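Local structure of diaminopimelate decarboxylase (Aquifex aeolicus, 2P3E) at residues B[249-254]-B[325-330]; B[290-295]-B[366-371]; B[337-342]-B[360-365]. The protein probably decarboxylates meso-2,6-diaminopimelate to L-lysine with the help of pyridoxal 5'-phosphate, the last step of lysine biosynthesis by the diaminopimelate pathway. All coordinates share one frame; numbering follows the deposited sequence.

Interaction 1. Residues B[249-254]-B[325-330]; sequences YKPEDK and YHHIIP
The phenol ring of Tyr-325 carries Lys-250 over one face and the carbonyl oxygen of Tyr-249 at its edge. Lys-250 CG stands 4.0 Å from the centroid of the Tyr-325 ring, a CH-pi contact, and the extended lysine chain carries CE past Tyr-325 CB. At the edge, Tyr-249 O comes within 3.4 Å of Tyr-325 CD2. The ring reaches this position because its CG is anti to the backbone N (chi1 -176°). Its hydroxyl is hydrogen-bonded in plane to the imidazole two residues on, Tyr-325 OH to His-327 ND1 at 2.9 Å, which should limit the turning of both groups, and Pro-251 packs its CD and CG against the same hydroxyl. A second aromatic pair is T-shaped: the edge of Tyr-249 is directed at the face of His-326, with planes at 72°. No direct hydrogen bond joins the segments; instead a water donates to Tyr-249 O at 2.7 Å and accepts from His-327 N. A type I turn, closed by Asp-253 N to Lys-250 O, shapes the loop, and Asp-253 OD2 folds back to the N of both Tyr-249 and Lys-250. Tyr-249 OH bonds to Arg-282, a probable substrate- and cofactor-binding residue, which probably places this end of the contact beside the active site. As expected of a two-domain class-II decarboxylase, a barrel-domain loop, between strand 238-240 and helix 258-269, here joins the beta domain at the lead-in to strand 328-330; helix 3-7 packs on Pro-251 and His-327, helix 318-322 on Tyr-249 and His-326.

Interaction 2. Residues B[290-295]-B[366-371]; sequences ILITQV and GEYLAV
Ile-290 approaches Val-371 at the start of the pairing, its CA making a CA-H...O contact of 3.4 Å with Val-371 O, while Ile-290 CD1 lies 4.3 Å from Ala-370 CB. Leu-291 then forms a hydrogen-bonded antiparallel pair with Val-371, bonded in both directions; Val-371 N to Leu-291 O is 2.7 Å, and the two CB atoms lie side by side on one face of the sheet. Ile-292, in a non-hydrogen-bonded pair with Ala-370, points to the other face. There Ile-292 CD1 touches Ala-370 CB at 3.8 Å and its CG2 meets Tyr-368 CB. Thr-293 repeats the two-way bonding with Leu-369 and lays CG2 near Leu-369 CB; its OG1, anti to the backbone N (chi1 -178°), is hydrogen-bonded to Asp-310. Gln-294 shares its face of the sheet with Tyr-368. Gln-294 CB sits 3.7 Å from Tyr-368 CD1, and its amide lies almost parallel to the phenol ring, the planes 7° apart. Gln-294 NE2 donates a rather long bond of 3.3 Å to Gly-366 O, approaching well off the carbonyl direction; this same oxygen stands over the centre of the Tyr-368 ring. Val-295 closes the pairing: its N bonds to Glu-367 O at 2.9 Å, its O accepts from Gly-366 N, and its CG2 packs on Leu-369 CG. The backbone angles of Gly-366 would jam a CB against the preceding carbonyl. In the mixed sheet, strand 368-371 lies between strands 289-301 and 328-330; helix 25-32 covers Ile-292 and Tyr-368, whereas strand 304-309, also paired with 289-301 as the sheet curls, brings its side chains onto Thr-293, Val-295 and Leu-369.

Interaction 3. Residues B[337-342]-B[360-365]; sequences KKVVAD and IEEVQR
Glu-362 meets Lys-337 and Val-339 with almost every atom of its side chain. Glu-362 CB lies beside Lys-337 O at 3.6 Å. Glu-362 CG, anti to the carbonyl carbon of its own residue (chi1 -77°), touches both Lys-337 O and, at 3.5 Å, Val-339 CG1, meeting them from directions about a right angle apart. CD follows an extended path past Lys-337 CE. At the tip, Glu-362 OE2 forms a long salt bridge to Lys-337 NZ at 3.4 Å. The same Glu-362 OE2 lies closer still to Lys-337 CE, at 3.2 Å, and comes within 3.4 Å of Val-339 CG1, so one carboxylate oxygen meets the end of the lysine and a methyl. Lys-337 bends at its third torsion (chi3 67°), which brings CE and NZ up to the carboxylate. With an alanine here the Lys-337 ammonium would probably lose its carboxylate mate and the CG1 methyl of Val-339 part of its cover.

The backbone supplies the rest of the grip. Glu-362 N donates to Lys-337 O at 3.0 Å, and Val-339 pairs with Ile-360 through bonds in both directions, Val-339 N to Ile-360 O being 2.7 Å. Between these, Lys-338 and Glu-361 form a non-hydrogen-bonded pair whose side chains diverge; the Glu-361 carboxylate turns to Lys-334 N and Arg-336. On the face shared by Val-339 and Ile-360, Ile-360 CG2 packs against Val-339 CG2 at 4.3 Å and also approaches Ala-341 CB. Beyond the paired residues, Arg-365 forms a salt bridge with Glu-113 of the second subunit. Far from the annotated sites, this is the end of an antiparallel strand pair, where 358-361 runs out into loop, in the beta domain that accompanies the TIM barrel in class-II decarboxylases.

Following the chain, the loop 249-254, within the pyridoxal-binding barrel domain, is joined to 325-330 by interaction 1, which closes the first long loop. Strand 289-301 departs inside that span, but its partner 366-371 comes only after it, so interactions 1 and 2 cross. Interaction 3 closes a short loop between 337-342 and 360-365, after interaction 1 and wholly within the longer loop that interaction 2 closes. All three reach the mixed sheet: strands 328-330 and 368-371 are neighbours through Ile-329 and Ala-370, while Val-295, Leu-369, Ile-360 and Val-363 pack together between interactions 2 and 3. Of the three, interaction 1 ties this sheet to the barrel side; the other two join strands within it.

Interaction 1. Residues B[249-254]-B[325-330]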
loop_
_atom_site.group_PDB
_atom_site.type_symbol
_atom_site.label_atom_id
_atom_site.label_comp_id
_atom_site.label_asym_id
_atom_site.label_seq_id
_atom_site.Cartn_x
_atom_site.Cartn_y
_atom_site.Cartn_z
ATOM N N TYR B 249 0.446 -14.584 -16.191
ATOM C CA TYR B 249 0.665 -14.744 -14.753
ATOM C C TYR B 249 0.668 -16.223 -14.347
ATOM O O TYR B 249 1.555 -16.674 -13.629
ATOM C CB TYR B 249 -0.417 -14.011 -13.951
ATOM C CG TYR B 249 -0.213 -12.509 -13.839
ATOM C CD1 TYR B 249 0.796 -11.973 -13.021
ATOM C CD2 TYR B 249 -1.056 -11.632 -14.516
ATOM C CE1 TYR B 249 0.975 -10.570 -12.898
ATOM C CE2 TYR B 249 -0.897 -10.230 -14.402
ATOM C CZ TYR B 249 0.134 -9.716 -13.603
ATOM O OH TYR B 249 0.314 -8.355 -13.494
ATOM N N LYS B 250 -0.351 -16.955 -14.799
ATOM C CA LYS B 250 -0.502 -18.372 -14.481
ATOM C C LYS B 250 0.181 -19.243 -15.543
ATOM O O LYS B 250 0.274 -18.841 -16.716
ATOM C CB LYS B 250 -1.991 -18.720 -14.347
ATOM C CG LYS B 250 -2.647 -18.070 -13.170
ATOM C CD LYS B 250 -4.147 -18.100 -13.312
ATOM C CE LYS B 250 -4.809 -17.715 -12.031
ATOM N NZ LYS B 250 -6.282 -17.834 -12.153
ATOM N N PRO B 251 0.683 -20.429 -15.140
ATOM C CA PRO B 251 1.387 -21.303 -16.095
ATOM C C PRO B 251 0.558 -21.577 -17.352
ATOM O O PRO B 251 1.128 -21.670 -18.443
ATOM C CB PRO B 251 1.591 -22.600 -15.301
ATOM C CG PRO B 251 1.652 -22.137 -13.878
ATOM C CD PRO B 251 0.623 -21.036 -13.795
ATOM N N GLU B 252 -0.762 -21.660 -17.192
ATOM C CA GLU B 252 -1.704 -21.944 -18.284
ATOM C C GLU B 252 -2.145 -20.715 -19.097
ATOM O O GLU B 252 -2.796 -20.879 -20.129
ATOM C CB GLU B 252 -2.947 -22.680 -17.757
ATOM C CG GLU B 252 -3.885 -21.829 -16.864
ATOM C CD GLU B 252 -3.517 -21.871 -15.362
ATOM O OE1 GLU B 252 -2.366 -22.205 -15.011
ATOM O OE2 GLU B 252 -4.397 -21.567 -14.531
ATOM N N ASP B 253 -1.792 -19.502 -18.639
ATOM C CA ASP B 253 -2.124 -18.265 -19.347
ATOM C C ASP B 253 -1.392 -18.200 -20.682
ATOM O O ASP B 253 -0.206 -18.493 -20.755
ATOM C CB ASP B 253 -1.730 -16.997 -18.533
ATOM C CG ASP B 253 -2.682 -16.683 -17.379
ATOM O OD1 ASP B 253 -3.793 -17.240 -17.297
ATOM O OD2 ASP B 253 -2.315 -15.826 -16.550
ATOM N N LYS B 254 -2.095 -17.772 -21.724
ATOM C CA LYS B 254 -1.476 -17.525 -23.016
ATOM C C LYS B 254 -1.662 -16.051 -23.298
ATOM O O LYS B 254 -2.793 -15.610 -23.507
ATOM C CB LYS B 254 -2.149 -18.354 -24.112
ATOM C CG LYS B 254 -1.536 -18.130 -25.493
ATOM N N TYR B 325 -2.438 -14.382 -8.568
ATOM C CA TYR B 325 -1.451 -15.422 -8.766
ATOM C C TYR B 325 -0.146 -14.818 -9.316
ATOM O O TYR B 325 -0.124 -14.185 -10.392
ATOM C CB TYR B 325 -1.989 -16.502 -9.743
ATOM C CG TYR B 325 -1.039 -17.671 -9.929
ATOM C CD1 TYR B 325 -1.272 -18.900 -9.299
ATOM C CD2 TYR B 325 0.120 -17.539 -10.699
ATOM C CE1 TYR B 325 -0.378 -19.954 -9.439
ATOM C CE2 TYR B 325 1.006 -18.601 -10.858
ATOM C CZ TYR B 325 0.748 -19.798 -10.227
ATOM O OH TYR B 325 1.634 -20.830 -10.384
ATOM N N HIS B 326 0.932 -15.030 -8.571
ATOM C CA HIS B 326 2.295 -14.858 -9.062
ATOM C C HIS B 326 3.014 -16.210 -8.949
ATOM O O HIS B 326 2.977 -16.845 -7.897
ATOM C CB HIS B 326 3.051 -13.809 -8.233
ATOM C CG HIS B 326 2.608 -12.403 -8.501
ATOM N ND1 HIS B 326 3.318 -11.540 -9.308
ATOM C CD2 HIS B 326 1.516 -11.716 -8.078
ATOM C CE1 HIS B 326 2.676 -10.382 -9.384
ATOM N NE2 HIS B 326 1.585 -10.462 -8.643
ATOM N N HIS B 327 3.650 -16.625 -10.033
ATOM C CA HIS B 327 4.442 -17.850 -10.044
ATOM C C HIS B 327 5.674 -17.666 -9.155
ATOM O O HIS B 327 6.346 -16.627 -9.209
ATOM C CB HIS B 327 4.826 -18.230 -11.473
ATOM C CG HIS B 327 5.203 -19.677 -11.643
ATOM N ND1 HIS B 327 4.349 -20.710 -11.330
ATOM C CD2 HIS B 327 6.336 -20.256 -12.112
ATOM C CE1 HIS B 327 4.945 -21.868 -11.579
ATOM N NE2 HIS B 327 6.147 -21.619 -12.069
ATOM N N ILE B 328 5.926 -18.659 -8.298
ATOM C CA ILE B 328 7.059 -18.612 -7.362
ATOM C C ILE B 328 7.927 -19.872 -7.538
ATOM O O ILE B 328 7.413 -20.993 -7.459
ATOM C CB ILE B 328 6.607 -18.468 -5.881
ATOM C CG1 ILE B 328 5.717 -17.207 -5.717
ATOM C CG2 ILE B 328 7.822 -18.418 -4.950
ATOM C CD1 ILE B 328 5.212 -16.955 -4.305
ATOM N N ILE B 329 9.220 -19.657 -7.770
ATOM C CA ILE B 329 10.165 -20.726 -8.059
ATOM C C ILE B 329 11.408 -20.579 -7.187
ATOM O O ILE B 329 11.761 -19.451 -6.787
ATOM C CB ILE B 329 10.577 -20.741 -9.561
ATOM C CG1 ILE B 329 11.284 -19.425 -9.949
ATOM C CG2 ILE B 329 9.344 -21.013 -10.425
ATOM C CD1 ILE B 329 11.790 -19.341 -11.403
ATOM N N PRO B 330 12.092 -21.708 -6.901
ATOM C CA PRO B 330 13.352 -21.605 -6.169
ATOM C C PRO B 330 14.485 -21.058 -7.047
ATOM O O PRO B 330 14.531 -21.300 -8.270
ATOM C CB PRO B 330 13.606 -23.048 -5.711
ATOM C CG PRO B 330 12.979 -23.901 -6.806
ATOM C CD PRO B 330 11.758 -23.113 -7.240
HETATM O O HOH W 1 3.343 -15.110 -12.385
#

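Interaction 2. Residues B[290-295]-B[366-371]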
loop_
_atom_site.group_PDB
_atom_site.type_symbol
_atom_site.label_atom_id
_atom_site.label_comp_id
_atom_site.label_asym_id
_atom_site.label_seq_id
_atom_site.Cartn_x
_atom_site.Cartn_y
_atom_site.Cartn_z
ATOM N N ILE B 290 11.253 -9.314 -11.469
ATOM C CA ILE B 290 11.030 -10.421 -10.554
ATOM C C ILE B 290 11.437 -10.000 -9.140
ATOM O O ILE B 290 12.326 -9.150 -8.964
ATOM C CB ILE B 290 11.741 -11.734 -10.990
ATOM C CG1 ILE B 290 13.252 -11.619 -10.902
ATOM C CG2 ILE B 290 11.345 -12.161 -12.415
ATOM C CD1 ILE B 290 13.914 -12.950 -11.097
ATOM N N LEU B 291 10.767 -10.560 -8.143
ATOM C CA LEU B 291 11.048 -10.221 -6.762
ATOM C C LEU B 291 11.768 -11.395 -6.101
ATOM O O LEU B 291 11.246 -12.518 -6.076
ATOM C CB LEU B 291 9.765 -9.871 -6.005
ATOM C CG LEU B 291 9.853 -9.592 -4.489
ATOM C CD1 LEU B 291 10.768 -8.405 -4.192
ATOM C CD2 LEU B 291 8.436 -9.342 -3.929
ATOM N N ILE B 292 12.963 -11.125 -5.572
ATOM C CA ILE B 292 13.750 -12.147 -4.879
ATOM C C ILE B 292 13.582 -11.973 -3.391
ATOM O O ILE B 292 13.690 -10.856 -2.861
ATOM C CB ILE B 292 15.278 -12.085 -5.207
ATOM C CG1 ILE B 292 15.529 -12.032 -6.728
ATOM C CG2 ILE B 292 16.038 -13.271 -4.539
ATOM C CD1 ILE B 292 14.850 -13.156 -7.555
ATOM N N THR B 293 13.314 -13.087 -2.718
ATOM C CA THR B 293 13.084 -13.062 -1.288
ATOM C C THR B 293 13.793 -14.240 -0.623
ATOM O O THR B 293 13.949 -15.282 -1.231
ATOM C CB THR B 293 11.551 -13.034 -0.960
ATOM O OG1 THR B 293 11.358 -12.956 0.451
ATOM C CG2 THR B 293 10.809 -14.268 -1.511
ATOM N N GLN B 294 14.224 -14.054 0.622
ATOM C CA GLN B 294 14.917 -15.113 1.362
ATOM C C GLN B 294 14.007 -15.742 2.419
ATOM O O GLN B 294 13.297 -15.049 3.159
ATOM C CB GLN B 294 16.186 -14.547 2.006
ATOM C CG GLN B 294 17.054 -15.590 2.714
ATOM C CD GLN B 294 18.192 -14.956 3.468
ATOM O OE1 GLN B 294 17.992 -14.044 4.280
ATOM N NE2 GLN B 294 19.395 -15.436 3.212
ATOM N N VAL B 295 14.034 -17.071 2.471
ATOM C CA VAL B 295 13.310 -17.845 3.470
ATOM C C VAL B 295 13.924 -17.615 4.860
ATOM O O VAL B 295 15.138 -17.763 5.049
ATOM C CB VAL B 295 13.303 -19.371 3.126
ATOM C CG1 VAL B 295 12.583 -20.160 4.237
ATOM C CG2 VAL B 295 12.655 -19.632 1.750
ATOM N N GLY B 366 17.315 -19.570 4.645
ATOM C CA GLY B 366 18.505 -19.025 3.987
ATOM C C GLY B 366 18.444 -19.109 2.461
ATOM O O GLY B 366 19.136 -18.361 1.760
ATOM N N GLU B 367 17.622 -20.020 1.941
ATOM C CA GLU B 367 17.460 -20.152 0.489
ATOM C C GLU B 367 16.636 -18.996 -0.064
ATOM O O GLU B 367 15.838 -18.413 0.658
ATOM C CB GLU B 367 16.736 -21.442 0.137
ATOM C CG GLU B 367 17.601 -22.669 0.138
ATOM C CD GLU B 367 16.860 -23.845 -0.451
ATOM O OE1 GLU B 367 16.601 -23.870 -1.683
ATOM O OE2 GLU B 367 16.530 -24.739 0.332
ATOM N N TYR B 368 16.813 -18.705 -1.354
ATOM C CA TYR B 368 16.063 -17.633 -2.015
ATOM C C TYR B 368 14.969 -18.162 -2.945
ATOM O O TYR B 368 15.140 -19.221 -3.576
ATOM C CB TYR B 368 17.012 -16.737 -2.820
ATOM C CG TYR B 368 18.167 -16.199 -2.017
ATOM C CD1 TYR B 368 17.992 -15.123 -1.142
ATOM C CD2 TYR B 368 19.446 -16.777 -2.125
ATOM C CE1 TYR B 368 19.077 -14.626 -0.391
ATOM C CE2 TYR B 368 20.530 -16.293 -1.375
ATOM C CZ TYR B 368 20.336 -15.226 -0.522
ATOM O OH TYR B 368 21.393 -14.723 0.202
ATOM N N LEU B 369 13.858 -17.416 -3.025
ATOM C CA LEU B 369 12.781 -17.696 -3.983
ATOM C C LEU B 369 12.646 -16.520 -4.967
ATOM O O LEU B 369 12.965 -15.378 -4.614
ATOM C CB LEU B 369 11.444 -17.888 -3.245
ATOM C CG LEU B 369 11.370 -18.961 -2.135
ATOM C CD1 LEU B 369 9.987 -18.999 -1.467
ATOM C CD2 LEU B 369 11.712 -20.307 -2.753
ATOM N N ALA B 370 12.211 -16.815 -6.193
ATOM C CA ALA B 370 11.883 -15.813 -7.197
ATOM C C ALA B 370 10.377 -15.746 -7.426
ATOM O O ALA B 370 9.747 -16.748 -7.778
ATOM C CB ALA B 370 12.613 -16.100 -8.517
ATOM N N VAL B 371 9.813 -14.560 -7.206
ATOM C CA VAL B 371 8.400 -14.283 -7.460
ATOM C C VAL B 371 8.317 -13.616 -8.837
ATOM O O VAL B 371 8.855 -12.518 -9.042
ATOM C CB VAL B 371 7.767 -13.355 -6.363
ATOM C CG1 VAL B 371 6.266 -13.138 -6.614
ATOM C CG2 VAL B 371 8.009 -13.932 -4.944
#

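Interaction 3. Residues B[337-342]-B[360-365]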
loop_
_atom_site.group_PDB
_atom_site.type_symbol
_atom_site.label_atom_id
_atom_site.label_comp_id
_atom_site.label_asym_id
_atom_site.label_seq_id
_atom_site.Cartn_x
_atom_site.Cartn_y
_atom_site.Cartn_z
ATOM N N LYS B 337 11.633 -33.245 -3.070
ATOM C CA LYS B 337 10.177 -33.381 -3.083
ATOM C C LYS B 337 9.520 -31.981 -3.082
ATOM O O LYS B 337 10.087 -31.008 -2.559
ATOM C CB LYS B 337 9.740 -34.182 -1.852
ATOM C CG LYS B 337 8.267 -34.583 -1.784
ATOM C CD LYS B 337 7.958 -35.278 -0.455
ATOM C CE LYS B 337 8.083 -34.312 0.721
ATOM N NZ LYS B 337 8.249 -34.975 2.061
ATOM N N LYS B 338 8.344 -31.884 -3.689
ATOM C CA LYS B 338 7.557 -30.656 -3.621
ATOM C C LYS B 338 6.563 -30.749 -2.471
ATOM O O LYS B 338 6.100 -31.847 -2.115
ATOM C CB LYS B 338 6.832 -30.401 -4.942
ATOM C CG LYS B 338 7.750 -29.982 -6.096
ATOM C CD LYS B 338 6.927 -29.315 -7.182
ATOM C CE LYS B 338 7.767 -28.796 -8.331
ATOM N NZ LYS B 338 6.921 -27.918 -9.197
ATOM N N VAL B 339 6.248 -29.608 -1.870
ATOM C CA VAL B 339 5.247 -29.551 -0.815
ATOM C C VAL B 339 4.209 -28.495 -1.156
ATOM O O VAL B 339 4.478 -27.575 -1.931
ATOM C CB VAL B 339 5.860 -29.241 0.589
ATOM C CG1 VAL B 339 6.640 -30.441 1.105
ATOM C CG2 VAL B 339 6.736 -27.948 0.555
ATOM N N VAL B 340 3.027 -28.633 -0.563
ATOM C CA VAL B 340 2.009 -27.606 -0.648
ATOM C C VAL B 340 2.204 -26.710 0.565
ATOM O O VAL B 340 2.208 -27.196 1.702
ATOM C CB VAL B 340 0.592 -28.203 -0.659
ATOM C CG1 VAL B 340 -0.450 -27.097 -0.678
ATOM C CG2 VAL B 340 0.429 -29.117 -1.845
ATOM N N ALA B 341 2.377 -25.412 0.312
ATOM C CA ALA B 341 2.712 -24.455 1.361
ATOM C C ALA B 341 2.017 -23.117 1.168
ATOM O O ALA B 341 1.643 -22.752 0.043
ATOM C CB ALA B 341 4.235 -24.249 1.412
ATOM N N ASP B 342 1.820 -22.411 2.286
ATOM C CA ASP B 342 1.539 -20.978 2.268
ATOM C C ASP B 342 2.876 -20.244 2.332
ATOM O O ASP B 342 3.683 -20.477 3.239
ATOM C CB ASP B 342 0.697 -20.565 3.470
ATOM C CG ASP B 342 -0.766 -20.974 3.345
ATOM O OD1 ASP B 342 -1.168 -21.678 2.378
ATOM O OD2 ASP B 342 -1.527 -20.542 4.229
ATOM N N ILE B 360 5.484 -26.202 -4.268
ATOM C CA ILE B 360 6.829 -25.670 -4.382
ATOM C C ILE B 360 7.829 -26.683 -3.841
ATOM O O ILE B 360 7.527 -27.420 -2.903
ATOM C CB ILE B 360 6.977 -24.323 -3.617
ATOM C CG1 ILE B 360 8.297 -23.636 -3.987
ATOM C CG2 ILE B 360 6.824 -24.525 -2.102
ATOM C CD1 ILE B 360 8.424 -22.207 -3.430
ATOM N N GLU B 361 9.001 -26.721 -4.463
ATOM C CA GLU B 361 10.134 -27.504 -3.983
ATOM C C GLU B 361 10.350 -27.148 -2.526
ATOM O O GLU B 361 10.234 -25.967 -2.137
ATOM C CB GLU B 361 11.360 -27.125 -4.793
ATOM C CG GLU B 361 12.307 -28.243 -5.102
ATOM C CD GLU B 361 13.389 -27.820 -6.081
ATOM O OE1 GLU B 361 13.072 -27.452 -7.240
ATOM O OE2 GLU B 361 14.563 -27.867 -5.683
ATOM N N GLU B 362 10.609 -28.166 -1.707
ATOM C CA GLU B 362 10.946 -27.947 -0.318
ATOM C C GLU B 362 12.161 -27.022 -0.326
ATOM O O GLU B 362 13.127 -27.271 -1.066
ATOM C CB GLU B 362 11.285 -29.270 0.384
ATOM C CG GLU B 362 10.074 -30.101 0.748
ATOM C CD GLU B 362 10.425 -31.385 1.488
ATOM O OE1 GLU B 362 11.559 -31.884 1.343
ATOM O OE2 GLU B 362 9.554 -31.890 2.220
ATOM N N VAL B 363 12.080 -25.937 0.431
ATOM C CA VAL B 363 13.184 -24.983 0.552
ATOM C C VAL B 363 13.503 -24.802 2.023
ATOM O O VAL B 363 12.646 -25.019 2.872
ATOM C CB VAL B 363 12.850 -23.609 -0.096
ATOM C CG1 VAL B 363 12.929 -23.703 -1.630
ATOM C CG2 VAL B 363 11.474 -23.084 0.379
ATOM N N GLN B 364 14.735 -24.420 2.335
ATOM C CA GLN B 364 15.138 -24.259 3.729
ATOM C C GLN B 364 15.462 -22.803 4.068
ATOM O O GLN B 364 15.622 -21.972 3.168
ATOM C CB GLN B 364 16.329 -25.174 4.049
ATOM C CG GLN B 364 16.004 -26.706 3.930
ATOM C CD GLN B 364 14.847 -27.163 4.829
ATOM O OE1 GLN B 364 14.944 -27.123 6.059
ATOM N NE2 GLN B 364 13.742 -27.600 4.209
ATOM N N ARG B 365 15.570 -22.524 5.368
ATOM C CA ARG B 365 15.980 -21.221 5.858
ATOM C C ARG B 365 17.284 -20.799 5.163
ATOM O O ARG B 365 18.221 -21.593 5.069
ATOM C CB ARG B 365 16.157 -21.263 7.388
ATOM C CG ARG B 365 16.786 -20.000 7.981
ATOM C CD ARG B 365 16.520 -19.856 9.499
ATOM N NE ARG B 365 16.585 -18.443 9.935
ATOM C CZ ARG B 365 17.702 -17.880 10.372
ATOM N NH1 ARG B 365 18.798 -18.613 10.415
ATOM N NH2 ARG B 365 17.736 -16.617 10.768
#